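Local coordinates for protein H127A/Y244A mutant of alginate lyase AlyC3 in complex with dimannuronate (Psychromonas sp., PDB 7C8F) that probably cleaves alginate as a PL7-family lyase and binds dimannuronate at its sugar site, at residues 115-120 and 243-248; 119-124 and 144-149; 68-73 and 250-255; 30-35 and 74-79. One frame throughout, in Å; residues are numbered along the deposited sequence.

Interaction 1 (115-120 and 243-248); sequences SKQNEI and ANQFTN. With BEM (beta-D-mannopyranuronic acid), chain D.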
# COMPACT_ATOMS: atom_id res chain seq x y z
N SER B 115 17.72 23.51 16.82
CA SER B 115 16.81 22.79 15.94
C SER B 115 15.63 23.68 15.57
O SER B 115 15.14 24.46 16.39
CB SER B 115 16.28 21.54 16.65
OG SER B 115 15.29 20.89 15.87
N LYS B 116 15.19 23.56 14.32
CA LYS B 116 13.96 24.22 13.90
C LYS B 116 12.72 23.49 14.41
O LYS B 116 11.63 24.07 14.42
CB LYS B 116 13.90 24.31 12.37
CG LYS B 116 15.08 25.06 11.75
CD LYS B 116 14.98 25.08 10.22
CE LYS B 116 13.86 26.00 9.74
NZ LYS B 116 14.26 27.44 9.72
N GLN B 117 12.87 22.24 14.85
CA GLN B 117 11.75 21.42 15.29
C GLN B 117 11.50 21.55 16.79
O GLN B 117 10.38 21.87 17.21
CB GLN B 117 12.03 19.96 14.91
CG GLN B 117 10.83 19.06 14.98
CD GLN B 117 11.07 17.75 14.28
OE1 GLN B 117 12.13 17.54 13.67
NE2 GLN B 117 10.10 16.85 14.36
N ASN B 118 12.51 21.30 17.61
CA ASN B 118 12.40 21.44 19.06
C ASN B 118 11.18 20.69 19.61
O ASN B 118 10.27 21.27 20.21
CB ASN B 118 12.44 22.92 19.49
CG ASN B 118 13.86 23.43 19.62
OD1 ASN B 118 14.82 22.68 19.43
ND2 ASN B 118 14.01 24.71 19.94
N GLU B 119 11.21 19.37 19.40
CA GLU B 119 10.18 18.45 19.88
C GLU B 119 10.83 17.30 20.64
O GLU B 119 11.97 16.92 20.36
CB GLU B 119 9.35 17.86 18.71
CG GLU B 119 8.51 18.91 17.99
CD GLU B 119 7.97 18.46 16.66
OE1 GLU B 119 8.08 17.27 16.31
OE2 GLU B 119 7.41 19.33 15.94
N ILE B 120 10.09 16.75 21.61
CA ILE B 120 10.38 15.45 22.21
C ILE B 120 9.20 14.55 21.90
O ILE B 120 8.07 14.86 22.28
CB ILE B 120 10.58 15.55 23.73
CG1 ILE B 120 11.83 16.37 24.06
CG2 ILE B 120 10.69 14.12 24.34
CD1 ILE B 120 11.84 16.94 25.48
N ALA B 243 12.29 10.30 22.10
CA ALA B 243 13.07 10.44 20.88
C ALA B 243 13.27 11.94 20.69
O ALA B 243 12.32 12.71 20.81
CB ALA B 243 12.34 9.83 19.68
N ASN B 244 14.51 12.35 20.44
CA ASN B 244 14.89 13.76 20.49
C ASN B 244 14.83 14.39 19.11
O ASN B 244 15.50 13.91 18.18
CB ASN B 244 16.30 13.93 21.04
CG ASN B 244 16.43 13.49 22.47
OD1 ASN B 244 15.44 13.35 23.18
ND2 ASN B 244 17.67 13.29 22.91
N GLN B 245 14.05 15.46 18.99
CA GLN B 245 14.14 16.35 17.84
C GLN B 245 14.55 17.73 18.32
O GLN B 245 13.81 18.72 18.17
CB GLN B 245 12.82 16.35 17.05
CG GLN B 245 12.51 14.99 16.37
CD GLN B 245 11.63 14.06 17.21
OE1 GLN B 245 10.84 14.50 18.05
NE2 GLN B 245 11.76 12.75 16.98
N PHE B 246 15.71 17.80 18.96
CA PHE B 246 16.31 19.03 19.45
C PHE B 246 17.78 18.72 19.69
O PHE B 246 18.16 17.54 19.80
CB PHE B 246 15.64 19.53 20.74
CG PHE B 246 15.88 18.64 21.93
CD1 PHE B 246 15.12 17.50 22.12
CD2 PHE B 246 16.86 18.96 22.86
CE1 PHE B 246 15.34 16.69 23.22
CE2 PHE B 246 17.09 18.14 23.95
CZ PHE B 246 16.33 17.00 24.13
N THR B 247 18.61 19.76 19.75
CA THR B 247 20.05 19.56 19.83
C THR B 247 20.62 19.92 21.20
O THR B 247 20.04 20.70 21.96
CB THR B 247 20.82 20.33 18.74
OG1 THR B 247 20.94 21.71 19.11
CG2 THR B 247 20.11 20.21 17.39
N ASN B 248 21.76 19.30 21.51
CA ASN B 248 22.64 19.73 22.60
C ASN B 248 22.01 19.61 23.98
O ASN B 248 22.36 20.36 24.90
CB ASN B 248 23.17 21.16 22.38
CG ASN B 248 23.96 21.29 21.09
OD1 ASN B 248 23.60 22.07 20.21
ND2 ASN B 248 25.04 20.54 20.97
C1 BEM D . 10.94 11.00 11.64
C2 BEM D . 11.36 12.36 12.19
O2 BEM D . 12.10 13.06 11.20
C3 BEM D . 10.13 13.18 12.47
O3 BEM D . 10.47 14.49 12.78
C4 BEM D . 9.42 13.34 11.18
O4 BEM D . 8.42 14.32 11.25
C5 BEM D . 8.93 12.00 10.78
O5 BEM D . 10.08 11.22 10.57
C6 BEM D . 8.14 12.11 9.54
O6B BEM D . 8.68 11.90 8.47
O6A BEM D . 6.96 12.18 9.69
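E119 and Q245 pair as antiparallel, hydrogen-bonded strand residues where strand 242-245 meets the start of strand 119-129, beside the sugar site. E119 N donates to Q245 O over 2.9 Å, and Q245 N returns a bond of 2.9 Å to E119 O. N118, with a positive phi, shares the partner Q245 with E119, the geometry of a G1 beta bulge. Before it, S115 OG accepts from Q117 N at 3.0 Å, an ST turn just ahead of the bulge.

With CG anti to its N (chi1 -165°) and an extended chain, Q117 crosses Q245: CD lies 3.6 Å from Q245 CB, and the amide planes are 27° apart. On the other face, I120 CG1 approaches F246 CE1 obliquely at 3.6 Å, while E119 O sits at the edge of the F246 ring. The amide oxygen of Q245 is itself bonded to the hydroxyl of T121.

Q117 NE2 spends its hydrogens on two acceptors: E119 OE1 at 2.8 Å, met from above the carboxylate plane, and O3 of the chain D mannuronate at 2.9 Å (169°). The carboxylate probably sets the amide's rotation, consistent with E119 acting as a second-shell residue for Q117.

Interaction 2 (119-124 and 144-149); sequences EITFLQ and RVVWKE. With BEM (beta-D-mannopyranuronic acid), chain D; BEM (beta-D-mannopyranuronic acid), chain C.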
# COMPACT_ATOMS: atom_id res chain seq x y z
N GLU B 119 11.21 19.37 19.40
CA GLU B 119 10.18 18.45 19.88
C GLU B 119 10.83 17.30 20.64
O GLU B 119 11.97 16.92 20.36
CB GLU B 119 9.35 17.86 18.71
CG GLU B 119 8.51 18.91 17.99
CD GLU B 119 7.97 18.46 16.66
OE1 GLU B 119 8.08 17.27 16.31
OE2 GLU B 119 7.41 19.33 15.94
N ILE B 120 10.09 16.75 21.61
CA ILE B 120 10.38 15.45 22.21
C ILE B 120 9.20 14.55 21.90
O ILE B 120 8.07 14.86 22.28
CB ILE B 120 10.58 15.55 23.73
CG1 ILE B 120 11.83 16.37 24.06
CG2 ILE B 120 10.69 14.12 24.34
CD1 ILE B 120 11.84 16.94 25.48
N THR B 121 9.45 13.43 21.21
CA THR B 121 8.41 12.47 20.89
C THR B 121 8.42 11.39 21.95
O THR B 121 9.47 10.81 22.22
CB THR B 121 8.68 11.84 19.53
OG1 THR B 121 8.67 12.87 18.53
CG2 THR B 121 7.63 10.76 19.19
N PHE B 122 7.27 11.13 22.57
CA PHE B 122 7.21 10.15 23.65
C PHE B 122 6.19 9.03 23.45
O PHE B 122 6.23 8.05 24.20
CB PHE B 122 7.06 10.84 25.02
CG PHE B 122 5.82 11.68 25.15
CD1 PHE B 122 5.84 13.02 24.78
CD2 PHE B 122 4.66 11.14 25.65
CE1 PHE B 122 4.69 13.81 24.89
CE2 PHE B 122 3.51 11.91 25.78
CZ PHE B 122 3.53 13.26 25.39
N LEU B 123 5.29 9.13 22.47
CA LEU B 123 4.45 8.02 22.06
C LEU B 123 4.39 8.02 20.55
O LEU B 123 4.36 9.10 19.94
CB LEU B 123 3.02 8.13 22.60
CG LEU B 123 2.90 8.27 24.13
CD1 LEU B 123 1.51 8.75 24.52
CD2 LEU B 123 3.20 6.94 24.81
N GLN B 124 4.36 6.84 19.94
CA GLN B 124 4.38 6.77 18.49
C GLN B 124 3.58 5.56 18.01
O GLN B 124 3.57 4.51 18.66
CB GLN B 124 5.83 6.72 17.98
CG GLN B 124 6.03 6.82 16.48
CD GLN B 124 7.44 7.27 16.12
OE1 GLN B 124 7.92 8.30 16.61
NE2 GLN B 124 8.11 6.52 15.26
N ARG B 144 2.91 10.72 15.97
CA ARG B 144 3.87 11.09 16.94
C ARG B 144 3.13 11.98 17.99
O ARG B 144 2.52 12.92 17.64
CB ARG B 144 5.06 11.86 16.39
CG ARG B 144 5.97 11.09 15.48
CD ARG B 144 7.23 11.89 15.17
NE ARG B 144 6.96 13.16 14.54
CZ ARG B 144 7.35 14.32 14.98
NH1 ARG B 144 8.00 14.42 16.09
NH2 ARG B 144 7.03 15.41 14.34
N VAL B 145 3.22 11.62 19.25
CA VAL B 145 2.70 12.43 20.33
C VAL B 145 3.96 13.10 20.90
O VAL B 145 4.86 12.46 21.34
CB VAL B 145 1.95 11.64 21.41
CG1 VAL B 145 1.43 12.61 22.47
CG2 VAL B 145 0.78 10.90 20.80
N VAL B 146 3.95 14.42 20.86
CA VAL B 146 5.08 15.22 21.24
C VAL B 146 4.83 16.34 22.20
O VAL B 146 3.74 16.78 22.35
CB VAL B 146 5.70 15.90 19.97
CG1 VAL B 146 5.91 14.91 18.88
CG2 VAL B 146 4.85 17.06 19.44
N TRP B 147 5.91 16.80 22.82
CA TRP B 147 5.94 18.02 23.60
C TRP B 147 6.68 18.91 22.62
O TRP B 147 7.66 18.54 22.10
CB TRP B 147 6.70 17.92 24.90
CG TRP B 147 6.76 19.22 25.65
CD1 TRP B 147 5.93 19.61 26.62
CD2 TRP B 147 7.70 20.28 25.48
NE1 TRP B 147 6.26 20.84 27.07
CE2 TRP B 147 7.34 21.28 26.37
CE3 TRP B 147 8.78 20.48 24.65
CZ2 TRP B 147 8.05 22.44 26.49
CZ3 TRP B 147 9.48 21.64 24.78
CH2 TRP B 147 9.10 22.60 25.69
N LYS B 148 6.14 20.09 22.35
CA LYS B 148 6.74 20.99 21.37
C LYS B 148 7.00 22.35 22.00
O LYS B 148 6.11 22.92 22.63
CB LYS B 148 5.85 21.14 20.12
CG LYS B 148 6.49 21.96 19.01
CD LYS B 148 5.73 21.80 17.70
CE LYS B 148 6.35 22.63 16.57
NZ LYS B 148 7.70 22.13 16.16
N GLU B 149 8.20 22.87 21.79
CA GLU B 149 8.57 24.12 22.46
C GLU B 149 7.71 25.28 21.98
O GLU B 149 7.17 26.04 22.80
CB GLU B 149 10.06 24.42 22.24
CG GLU B 149 10.49 25.70 22.94
CD GLU B 149 11.91 26.11 22.59
OE1 GLU B 149 12.73 26.24 23.52
OE2 GLU B 149 12.20 26.31 21.39
C1 BEM D . 10.94 11.00 11.64
C2 BEM D . 11.36 12.36 12.19
O2 BEM D . 12.10 13.06 11.20
C3 BEM D . 10.13 13.18 12.47
O3 BEM D . 10.47 14.49 12.78
C4 BEM D . 9.42 13.34 11.18
O4 BEM D . 8.42 14.32 11.25
C5 BEM D . 8.93 12.00 10.78
O5 BEM D . 10.08 11.22 10.57
C6 BEM D . 8.14 12.11 9.54
O6B BEM D . 8.68 11.90 8.47
O6A BEM D . 6.96 12.18 9.69
C1 BEM C . 12.97 6.33 11.32
C2 BEM C . 12.49 6.80 9.96
O2 BEM C . 11.20 6.28 9.69
C3 BEM C . 12.48 8.31 9.91
O3 BEM C . 11.92 8.75 8.72
C4 BEM C . 11.75 8.91 11.10
O4 BEM C . 12.07 10.29 11.16
C5 BEM C . 12.23 8.27 12.38
O5 BEM C . 12.20 6.86 12.35
C6 BEM C . 11.28 8.71 13.43
O6B BEM C . 10.36 7.95 13.74
O6A BEM C . 11.54 9.72 14.06
O1 BEM C . 12.83 4.92 11.45
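The guanidinium of R144 meets E119 and T121 at its edge, and on one face it carries O3 of the chain D mannuronate, 3.8 Å above the plane and over the centre. The F122 ring takes V145 O over one face, toward the rim, and has W147 N at its edge.

R144 grips a single oxygen end-on: NH1 and NH2 both reach E119 OE1 at 2.9 Å, NH1 nearly along the C-O bond and NH2 on the syn lone pair. The carboxylate and guanidinium planes are only 17° apart. NH1 also donates in plane to T121 OG1 at 3.0 Å, a hydroxyl that bonds Q245 as well. A bend at chi3 (-59°) turns the guanidinium edge toward E119 and T121. K148 NZ completes the salt-bridge network from the anti side of E119 OE2, at 2.8 Å.

The backbones form an antiparallel ladder with a classic beta bulge: F122 and L123 both face V145, F122 N donating to V145 O at 3.0 Å and V145 N to L123 O at 2.9 Å (175°). F122 packs on V145 in the hydrophobic interior with F205 and F158.

Q124 NE2 donates to O6B of the chain C mannuronate at 3.1 Å. R144 instead commits edge N-H groups to the protein and offers the chain D sugar a flat face, its nearest approach being NH2 to O4 at 3.6 Å. Two cations on one carboxylate would leave net positive charge there, consistent with an anionic substrate.

Interaction 3 (68-73 and 250-255); sequences VFKMKN and MSEAHF
F69 and F255 mark the tight side of this antiparallel pairing, which joins strands 67-72 and 250-264 in the seven-stranded sheet of a beta-jelly-roll, the fold of PL7 lyases. Their rings meet in an offset edge-to-face pair, the edge of F69 toward the face of F255, with centroids 5.2 Å apart and planes at 68°. They point into the interior along with M71, S251 and A253, against V242 and strand 93-103. The backbone ladder alternates hydrogen-bonded and non-hydrogen-bonded pairs: F69 N donates to A253 O at 3.0 Å, and S251 N to M71 O at 2.9 Å. S251 OG is held by N244 of the facing sheet.

The opposite face, with V68, K70, K72, M250, E252 and H254, is looser, and all but V68 are partly exposed. V68 CG2 sits over the imidazole of H254, 3.8 Å from its centroid, a CH-pi contact. K70 and E252 run side by side, but their salt bridge is long, K70 NZ to E252 OE1 being 4.0 Å, and a water bridges K70 NZ to E252 OE2. M250 is bent at chi3 (-70°), which brings CE to 3.9 Å from K72 CB. H254 NE2 donates to the anti lone pair of E252 OE2 over a short 2.6 Å.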
# COMPACT_ATOMS: atom_id res chain seq x y z
N VAL B 68 11.27 5.64 33.92
CA VAL B 68 12.00 6.82 33.46
C VAL B 68 12.76 6.48 32.18
O VAL B 68 13.51 5.49 32.14
CB VAL B 68 12.97 7.33 34.53
CG1 VAL B 68 13.76 8.52 34.01
CG2 VAL B 68 12.18 7.67 35.80
N PHE B 69 12.56 7.28 31.14
CA PHE B 69 13.35 7.24 29.92
C PHE B 69 14.11 8.54 29.78
O PHE B 69 13.52 9.62 29.86
CB PHE B 69 12.46 7.10 28.67
CG PHE B 69 11.64 5.84 28.61
CD1 PHE B 69 10.42 5.76 29.28
CD2 PHE B 69 12.04 4.78 27.83
CE1 PHE B 69 9.63 4.63 29.19
CE2 PHE B 69 11.26 3.64 27.73
CZ PHE B 69 10.05 3.55 28.41
N LYS B 70 15.41 8.46 29.49
CA LYS B 70 16.22 9.63 29.17
C LYS B 70 17.04 9.36 27.92
O LYS B 70 17.37 8.21 27.60
CB LYS B 70 17.18 9.95 30.32
CG LYS B 70 16.46 10.23 31.64
CD LYS B 70 17.43 10.24 32.84
CE LYS B 70 17.91 11.64 33.16
NZ LYS B 70 18.76 11.63 34.39
N MET B 71 17.38 10.43 27.20
CA MET B 71 18.33 10.34 26.11
C MET B 71 18.87 11.72 25.78
O MET B 71 18.14 12.71 25.82
CB MET B 71 17.70 9.72 24.85
CG MET B 71 18.67 9.50 23.68
SD MET B 71 20.19 8.64 24.13
CE MET B 71 19.55 7.18 24.95
N LYS B 72 20.13 11.78 25.40
CA LYS B 72 20.76 13.01 24.94
C LYS B 72 21.10 12.96 23.47
O LYS B 72 21.28 11.92 22.91
CB LYS B 72 22.00 13.37 25.78
CG LYS B 72 23.13 12.39 25.73
CD LYS B 72 24.42 13.04 26.23
CE LYS B 72 25.54 12.04 26.37
NZ LYS B 72 26.89 12.65 26.62
N ASN B 73 21.19 14.13 22.88
CA ASN B 73 21.55 14.36 21.50
C ASN B 73 20.44 14.24 20.50
O ASN B 73 19.55 13.51 20.67
CB ASN B 73 22.79 13.57 21.05
CG ASN B 73 23.97 13.74 21.99
OD1 ASN B 73 24.26 14.80 22.45
ND2 ASN B 73 24.64 12.67 22.24
N MET B 250 19.41 16.89 26.91
CA MET B 250 18.90 15.59 27.33
C MET B 250 17.42 15.68 27.66
O MET B 250 16.99 16.58 28.41
CB MET B 250 19.65 15.03 28.54
CG MET B 250 19.25 13.59 28.81
SD MET B 250 20.05 12.85 30.23
CE MET B 250 21.74 12.71 29.64
N SER B 251 16.64 14.76 27.12
CA SER B 251 15.23 14.66 27.44
C SER B 251 15.03 13.66 28.57
O SER B 251 15.86 12.79 28.83
CB SER B 251 14.46 14.17 26.21
OG SER B 251 14.97 12.90 25.83
N GLU B 252 13.89 13.79 29.24
CA GLU B 252 13.55 12.93 30.37
C GLU B 252 12.04 12.86 30.48
O GLU B 252 11.38 13.89 30.62
CB GLU B 252 14.15 13.47 31.68
CG GLU B 252 13.78 12.64 32.89
CD GLU B 252 14.53 13.06 34.13
OE1 GLU B 252 15.48 13.87 34.01
OE2 GLU B 252 14.18 12.58 35.23
N ALA B 253 11.50 11.65 30.38
CA ALA B 253 10.07 11.40 30.53
C ALA B 253 9.85 10.41 31.66
O ALA B 253 10.55 9.39 31.74
CB ALA B 253 9.46 10.85 29.23
N HIS B 254 8.86 10.69 32.50
CA HIS B 254 8.47 9.82 33.60
C HIS B 254 7.09 9.25 33.31
O HIS B 254 6.12 10.01 33.16
CB HIS B 254 8.47 10.58 34.93
CG HIS B 254 9.84 10.93 35.41
ND1 HIS B 254 10.11 11.24 36.73
CD2 HIS B 254 11.02 11.03 34.76
CE1 HIS B 254 11.40 11.51 36.86
NE2 HIS B 254 11.97 11.39 35.68
N PHE B 255 6.99 7.93 33.20
CA PHE B 255 5.73 7.25 32.94
C PHE B 255 5.22 6.63 34.24
O PHE B 255 5.76 5.62 34.70
CB PHE B 255 5.94 6.13 31.91
CG PHE B 255 6.06 6.60 30.48
CD1 PHE B 255 7.20 7.26 30.04
CD2 PHE B 255 5.07 6.31 29.55
CE1 PHE B 255 7.33 7.68 28.70
CE2 PHE B 255 5.20 6.71 28.21
CZ PHE B 255 6.32 7.39 27.79
O HOH W 1 16.80 11.14 36.11

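Interaction 4 (30-35 and 74-79); sequences QISDAE and DHLRNE. With BEM (beta-D-mannopyranuronic acid), chain C.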
# COMPACT_ATOMS: atom_id res chain seq x y z
N GLN B 30 14.67 -0.46 22.41
CA GLN B 30 15.46 0.08 21.30
C GLN B 30 16.06 1.38 21.81
O GLN B 30 15.34 2.36 22.02
CB GLN B 30 14.58 0.30 20.06
CG GLN B 30 13.87 -0.99 19.62
CD GLN B 30 13.12 -0.87 18.30
OE1 GLN B 30 12.84 0.23 17.81
NE2 GLN B 30 12.78 -2.02 17.72
N ILE B 31 17.34 1.35 22.09
CA ILE B 31 18.00 2.47 22.72
C ILE B 31 19.35 2.82 22.12
O ILE B 31 20.12 1.98 21.82
CB ILE B 31 18.15 2.15 24.22
CG1 ILE B 31 18.75 3.30 25.02
CG2 ILE B 31 18.90 0.87 24.45
CD1 ILE B 31 18.66 3.08 26.48
N SER B 32 19.57 4.10 21.94
CA SER B 32 20.80 4.59 21.41
C SER B 32 21.88 4.60 22.48
O SER B 32 21.62 4.72 23.62
CB SER B 32 20.58 6.03 20.99
OG SER B 32 19.69 6.16 19.95
N ASP B 33 23.11 4.47 22.03
CA ASP B 33 24.29 4.64 22.86
C ASP B 33 24.44 6.16 22.71
O ASP B 33 24.69 6.64 21.67
CB ASP B 33 25.47 3.89 22.26
CG ASP B 33 26.79 4.23 22.91
OD1 ASP B 33 26.88 5.09 23.75
OD2 ASP B 33 27.74 3.59 22.52
N ALA B 34 24.23 6.87 23.80
CA ALA B 34 24.27 8.32 23.76
C ALA B 34 25.60 8.84 23.21
O ALA B 34 25.64 9.91 22.61
CB ALA B 34 23.99 8.90 25.14
N GLU B 35 26.68 8.09 23.40
CA GLU B 35 28.00 8.50 22.94
C GLU B 35 28.52 7.64 21.79
O GLU B 35 29.72 7.64 21.50
CB GLU B 35 28.98 8.61 24.11
CG GLU B 35 28.58 9.78 25.00
CD GLU B 35 29.41 9.90 26.25
OE1 GLU B 35 30.39 9.14 26.38
OE2 GLU B 35 29.08 10.76 27.09
N ASP B 74 20.56 15.02 19.45
CA ASP B 74 19.59 15.08 18.41
C ASP B 74 19.48 13.76 17.70
O ASP B 74 20.46 13.15 17.43
CB ASP B 74 19.97 16.20 17.43
CG ASP B 74 18.82 16.68 16.59
OD1 ASP B 74 17.69 16.43 16.93
OD2 ASP B 74 19.06 17.34 15.59
N HIS B 75 18.25 13.34 17.44
CA HIS B 75 17.92 12.14 16.67
C HIS B 75 18.22 10.84 17.39
O HIS B 75 18.09 9.76 16.79
CB HIS B 75 18.56 12.15 15.28
CG HIS B 75 18.32 13.42 14.53
ND1 HIS B 75 19.35 14.23 14.09
CD2 HIS B 75 17.17 14.04 14.15
CE1 HIS B 75 18.85 15.29 13.48
NE2 HIS B 75 17.53 15.19 13.50
N LEU B 76 18.63 10.89 18.65
CA LEU B 76 18.80 9.66 19.41
C LEU B 76 17.51 9.33 20.16
O LEU B 76 16.65 10.19 20.37
CB LEU B 76 20.00 9.75 20.36
CG LEU B 76 21.38 9.88 19.69
CD1 LEU B 76 22.51 9.62 20.69
CD2 LEU B 76 21.50 8.92 18.50
N ARG B 77 17.36 8.06 20.52
CA ARG B 77 16.08 7.62 21.05
C ARG B 77 16.27 6.56 22.12
O ARG B 77 17.34 5.96 22.26
CB ARG B 77 15.13 7.15 19.94
CG ARG B 77 15.76 6.29 18.86
CD ARG B 77 15.01 6.42 17.51
NE ARG B 77 13.56 6.55 17.67
CZ ARG B 77 12.83 7.52 17.14
NH1 ARG B 77 13.42 8.47 16.40
NH2 ARG B 77 11.52 7.56 17.33
N ASN B 78 15.20 6.33 22.87
CA ASN B 78 15.19 5.36 23.96
C ASN B 78 13.72 4.97 24.15
O ASN B 78 12.95 5.71 24.76
CB ASN B 78 15.77 5.99 25.22
CG ASN B 78 15.68 5.08 26.42
OD1 ASN B 78 15.30 3.91 26.30
ND2 ASN B 78 16.03 5.61 27.59
N GLU B 79 13.34 3.82 23.60
CA GLU B 79 11.93 3.49 23.49
C GLU B 79 11.69 2.01 23.71
O GLU B 79 12.47 1.16 23.28
CB GLU B 79 11.39 3.81 22.09
CG GLU B 79 11.39 5.30 21.75
CD GLU B 79 11.23 5.56 20.27
OE1 GLU B 79 11.91 4.89 19.45
OE2 GLU B 79 10.41 6.43 19.92
C1 BEM C . 12.97 6.33 11.32
C2 BEM C . 12.49 6.80 9.96
O2 BEM C . 11.20 6.28 9.69
C3 BEM C . 12.48 8.31 9.91
O3 BEM C . 11.92 8.75 8.72
C4 BEM C . 11.75 8.91 11.10
O4 BEM C . 12.07 10.29 11.16
C5 BEM C . 12.23 8.27 12.38
O5 BEM C . 12.20 6.86 12.35
C6 BEM C . 11.28 8.71 13.43
O6B BEM C . 10.36 7.95 13.74
O6A BEM C . 11.54 9.72 14.06
O1 BEM C . 12.83 4.92 11.45
O HOH W 2 13.52 2.76 17.82
O HOH W 3 14.31 3.72 19.79
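Q30 and E79 form an antiparallel hydrogen-bonded pair joining strands 27-31 and 77-82, in the sheet of the beta-jelly-roll that holds the sugar.

Backbone bonds set the register. Q30 N donates to E79 O at 2.9 Å, almost straight at 176°, and E79 N answers to Q30 O. Two residues on, S32 N donates to R77 O at 2.9 Å. Strand 27-31 has ended by then, yet the pairing is prolonged by a side chain: R77 N donates to S32 OG at 3.1 Å (172°). With OG beside its own backbone N (chi1 -65°), the serine can receive this bond; N40 O is a further partner of the hydroxyl.

Van der Waals contacts flank the ladder. I31 lies alongside N78, pointing the same way, with CD1 at 3.5 Å from N78 OD1. That oxygen is buried and has no polar partner in the model, whereas N78 ND2 is taken up by K70 O. L76 CD1 packs against the 33-34 loop, 3.7 Å from A34 O.

Ionic bonds lie on the other face. R77 holds E79 side-on, NE to OE1 at 2.9 Å and NH2 to OE2 at 3.0 Å. K239 gives E79 a second cation, and a water lies between Q30 O and E79 OE1. This grip probably orients the guanidinium for the sugar, since the remaining nitrogen does the binding. R77 NH1 donates to O6A of the chain C mannuronate, a longer bond of 3.3 Å.

Overall arrangement
From the N terminus, interaction 4 opens at 30-35 and closes at 74-79, bringing strand 27-31 beside strand 77-82. Interaction 3 opens before that, at 68-73, and closes only at 250-255, so the two cross; strands 67-72 and 77-82 pass directly from one sheet to the other. Interactions 1 and 2 fall wholly within the span of interaction 3. Both start on strand 119-129: interaction 2 closes a short loop at 144-149, and interaction 1 a long one at 243-248. Interactions 1, 2 and 4 build the sugar-bearing sheet, and interaction 3 lies in the facing sheet, where N244 bonds to S251 and N78 to K70 across the sandwich.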